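Side-chain contact in capsule biosynthesis protein capD (Bacillus anthracis, PDB 3G9K), which cleaves the poly-gamma-D-glutamate capsule and joins its fragments by an amide bond to meso-diaminopimelic acid of the peptidoglycan: residues D91-G96 with Q101-E106. Numbering follows the deposited sequence.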
ATOM      1  N   ASP B  91      15.802  -2.669   9.267  1.00 24.87           N
ATOM      2  CA  ASP B  91      16.978  -2.565  10.167  1.00 24.77           C
ATOM      3  C   ASP B  91      17.396  -3.946  10.670  1.00 25.16           C
ATOM      4  O   ASP B  91      18.556  -4.333  10.573  1.00 25.24           O
ATOM      5  CB  ASP B  91      16.664  -1.684  11.387  1.00 25.40           C
ATOM      6  CG  ASP B  91      17.831  -1.582  12.361  1.00 25.52           C
ATOM      7  OD1 ASP B  91      18.899  -1.107  11.923  1.00 22.41           O
ATOM      8  OD2 ASP B  91      17.684  -1.983  13.546  1.00 28.26           O
ATOM      9  N   LYS B  92      16.443  -4.697  11.198  1.00 24.87           N
ATOM     10  CA  LYS B  92      16.742  -6.049  11.665  1.00 25.19           C
ATOM     11  C   LYS B  92      17.150  -6.999  10.518  1.00 24.88           C
ATOM     12  O   LYS B  92      18.023  -7.869  10.693  1.00 24.84           O
ATOM     13  CB  LYS B  92      15.551  -6.608  12.446  1.00 25.62           C
ATOM     14  CG  LYS B  92      15.289  -5.906  13.783  1.00 26.13           C
ATOM     15  CD  LYS B  92      14.062  -6.460  14.484  1.00 26.84           C
ATOM     16  CE  LYS B  92      13.273  -5.383  15.245  1.00 29.40           C
ATOM     17  NZ  LYS B  92      11.872  -5.832  15.532  1.00 28.40           N
ATOM     18  N   TYR B  93      16.511  -6.859   9.360  1.00 24.91           N
ATOM     19  CA  TYR B  93      16.763  -7.762   8.256  1.00 25.32           C
ATOM     20  C   TYR B  93      18.186  -7.591   7.739  1.00 26.20           C
ATOM     21  O   TYR B  93      18.900  -8.582   7.524  1.00 25.80           O
ATOM     22  CB  TYR B  93      15.751  -7.591   7.097  1.00 25.53           C
ATOM     23  CG  TYR B  93      16.057  -8.534   5.945  1.00 24.11           C
ATOM     24  CD1 TYR B  93      15.789  -9.897   6.052  1.00 23.12           C
ATOM     25  CD2 TYR B  93      16.692  -8.076   4.793  1.00 24.42           C
ATOM     26  CE1 TYR B  93      16.109 -10.757   5.046  1.00 22.85           C
ATOM     27  CE2 TYR B  93      17.017  -8.935   3.775  1.00 26.09           C
ATOM     28  CZ  TYR B  93      16.711 -10.283   3.904  1.00 26.38           C
ATOM     29  OH  TYR B  93      17.054 -11.145   2.890  1.00 27.84           O
ATOM     30  N   THR B  94      18.599  -6.341   7.560  1.00 26.88           N
ATOM     31  CA  THR B  94      19.871  -6.049   6.916  1.00 28.17           C
ATOM     32  C   THR B  94      21.038  -6.272   7.858  1.00 29.51           C
ATOM     33  O   THR B  94      22.158  -6.451   7.400  1.00 30.90           O
ATOM     34  CB  THR B  94      19.954  -4.597   6.404  1.00 27.81           C
ATOM     35  OG1 THR B  94      19.573  -3.690   7.454  1.00 26.75           O
ATOM     36  CG2 THR B  94      19.062  -4.419   5.152  1.00 25.94           C
ATOM     37  N   HIS B  95      20.767  -6.228   9.155  1.00 30.11           N
ATOM     38  CA  HIS B  95      21.757  -6.537  10.188  1.00 30.38           C
ATOM     39  C   HIS B  95      21.773  -8.015  10.610  1.00 31.08           C
ATOM     40  O   HIS B  95      22.495  -8.379  11.545  1.00 31.79           O
ATOM     41  CB  HIS B  95      21.531  -5.627  11.387  1.00 29.98           C
ATOM     42  CG  HIS B  95      21.818  -4.193  11.096  1.00 31.61           C
ATOM     43  ND1 HIS B  95      23.078  -3.656  11.230  1.00 32.74           N
ATOM     44  CD2 HIS B  95      21.031  -3.193  10.635  1.00 29.83           C
ATOM     45  CE1 HIS B  95      23.052  -2.385  10.876  1.00 31.07           C
ATOM     46  NE2 HIS B  95      21.822  -2.078  10.515  1.00 32.16           N
ATOM     47  N   GLY B  96      20.987  -8.867   9.932  1.00 31.48           N
ATOM     48  CA  GLY B  96      21.137 -10.350  10.033  1.00 31.22           C
ATOM     49  C   GLY B  96      20.322 -11.061  11.095  1.00 31.49           C
ATOM     50  O   GLY B  96      20.612 -12.197  11.454  1.00 31.47           O
ATOM     51  N   GLN B 101      10.335 -12.933   7.162  1.00 16.96           N
ATOM     52  CA  GLN B 101       9.026 -13.325   7.684  1.00 17.10           C
ATOM     53  C   GLN B 101       8.972 -13.323   9.240  1.00 17.53           C
ATOM     54  O   GLN B 101       8.000 -12.827   9.814  1.00 18.10           O
ATOM     55  CB  GLN B 101       8.599 -14.700   7.161  1.00 17.86           C
ATOM     56  CG  GLN B 101       7.199 -15.126   7.653  1.00 17.66           C
ATOM     57  CD  GLN B 101       6.079 -14.254   7.050  1.00 18.61           C
ATOM     58  OE1 GLN B 101       5.820 -14.327   5.861  1.00 20.24           O
ATOM     59  NE2 GLN B 101       5.413 -13.448   7.880  1.00 17.87           N
ATOM     60  N   ASP B 102       9.977 -13.896   9.902  1.00 17.58           N
ATOM     61  CA  ASP B 102      10.051 -13.860  11.373  1.00 17.63           C
ATOM     62  C   ASP B 102      10.014 -12.405  11.885  1.00 18.16           C
ATOM     63  O   ASP B 102       9.246 -12.079  12.773  1.00 19.60           O
ATOM     64  CB  ASP B 102      11.292 -14.619  11.901  1.00 18.10           C
ATOM     65  CG  ASP B 102      11.091 -16.138  11.882  1.00 19.24           C
ATOM     66  OD1 ASP B 102      10.126 -16.584  12.565  1.00 19.46           O
ATOM     67  OD2 ASP B 102      11.853 -16.856  11.163  1.00 19.66           O
ATOM     68  N   ILE B 103      10.836 -11.550  11.301  1.00 18.37           N
ATOM     69  CA  ILE B 103      10.879 -10.128  11.648  1.00 18.98           C
ATOM     70  C   ILE B 103       9.495  -9.456  11.499  1.00 19.08           C
ATOM     71  O   ILE B 103       9.029  -8.748  12.400  1.00 19.58           O
ATOM     72  CB  ILE B 103      11.943  -9.390  10.798  1.00 19.17           C
ATOM     73  CG1 ILE B 103      13.337  -9.926  11.149  1.00 20.56           C
ATOM     74  CG2 ILE B 103      11.896  -7.868  11.065  1.00 18.60           C
ATOM     75  CD1 ILE B 103      14.397  -9.711  10.071  1.00 18.35           C
ATOM     76  N   ILE B 104       8.826  -9.724  10.381  1.00 18.52           N
ATOM     77  CA  ILE B 104       7.461  -9.241  10.143  1.00 18.72           C
ATOM     78  C   ILE B 104       6.458  -9.718  11.197  1.00 18.45           C
ATOM     79  O   ILE B 104       5.522  -8.991  11.571  1.00 17.60           O
ATOM     80  CB  ILE B 104       7.032  -9.628   8.676  1.00 18.76           C
ATOM     81  CG1 ILE B 104       7.728  -8.649   7.713  1.00 18.09           C
ATOM     82  CG2 ILE B 104       5.510  -9.620   8.460  1.00 17.55           C
ATOM     83  CD1 ILE B 104       7.506  -8.968   6.188  1.00 18.97           C
ATOM     84  N   ASN B 105       6.642 -10.951  11.667  1.00 19.34           N
ATOM     85  CA  ASN B 105       5.774 -11.539  12.700  1.00 19.77           C
ATOM     86  C   ASN B 105       5.944 -10.910  14.094  1.00 19.63           C
ATOM     87  O   ASN B 105       5.037 -10.981  14.911  1.00 18.84           O
ATOM     88  CB  ASN B 105       6.003 -13.072  12.782  1.00 20.15           C
ATOM     89  CG  ASN B 105       5.486 -13.813  11.555  1.00 20.29           C
ATOM     90  OD1 ASN B 105       5.741 -15.026  11.390  1.00 26.94           O
ATOM     91  ND2 ASN B 105       4.778 -13.115  10.692  1.00 15.99           N
ATOM     92  N   GLU B 106       7.099 -10.307  14.337  1.00 20.19           N
ATOM     93  CA  GLU B 106       7.463  -9.766  15.646  1.00 22.10           C
ATOM     94  C   GLU B 106       6.449  -8.678  15.977  1.00 22.81           C
ATOM     95  O   GLU B 106       6.042  -7.935  15.095  1.00 22.24           O
ATOM     96  CB  GLU B 106       8.858  -9.141  15.601  1.00 22.06           C
ATOM     97  CG  GLU B 106       9.493  -8.901  16.961  1.00 22.36           C
ATOM     98  CD  GLU B 106      11.000  -8.596  16.935  1.00 25.30           C
ATOM     99  OE1 GLU B 106      11.627  -8.443  15.872  1.00 28.48           O
ATOM    100  OE2 GLU B 106      11.576  -8.512  18.047  1.00 33.60           O
TER
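Two consecutive helices of the gamma-glutamyltransferase fold, joined by a short connection, meet where Lys92 and Tyr93, in the last turn of helix 82-94, face Ile103 near the end of helix 100-105 and Glu106, the first residue beyond it. Between the two segments the nearest CA atoms are those of Lys92 and Ile103, 7.1 Å apart, and the Ile103 side chain lies between the backbones, touching with both arms. Its longer arm, with CG1 anti to the carbonyl carbon (chi1 -65°), carries Ile103 CD1 to within 3.6 Å of Tyr93 CA, near the plane of the Tyr93 ring at its edge. Ile103 CD1 also lies 3.9 Å from Tyr93 CB. The shorter branch, Ile103 CG2, rests 4.1 Å from Lys92 CB, so the lysine contributes its aliphatic base to the apolar patch. Farther out, the Lys92 chain bends at chi3 (-144°) and delivers its ammonium to Glu106, whose chain is extended beyond CG. The salt bridge is short, with Lys92 NZ 2.6 Å from Glu106 OE1, but the nitrogen approaches from above the carboxylate, 71° out of its plane. A long lysine and an outstretched glutamate thus span the gap beside Ile103, and Lys97 makes a long, weak ion pair with the same oxygen, Glu106 OE1. Gly96 ends helix 82-94 in a Schellman motif, whose positive phi a residue without CB adopts easily. Around the contact, Tyr93 OH is hydrogen-bonded to Glu70 of strand 70-75, Lys92 packs on Tyr267 of the other capD chain, and Ile104 settles on Ala164 of strand 160-164.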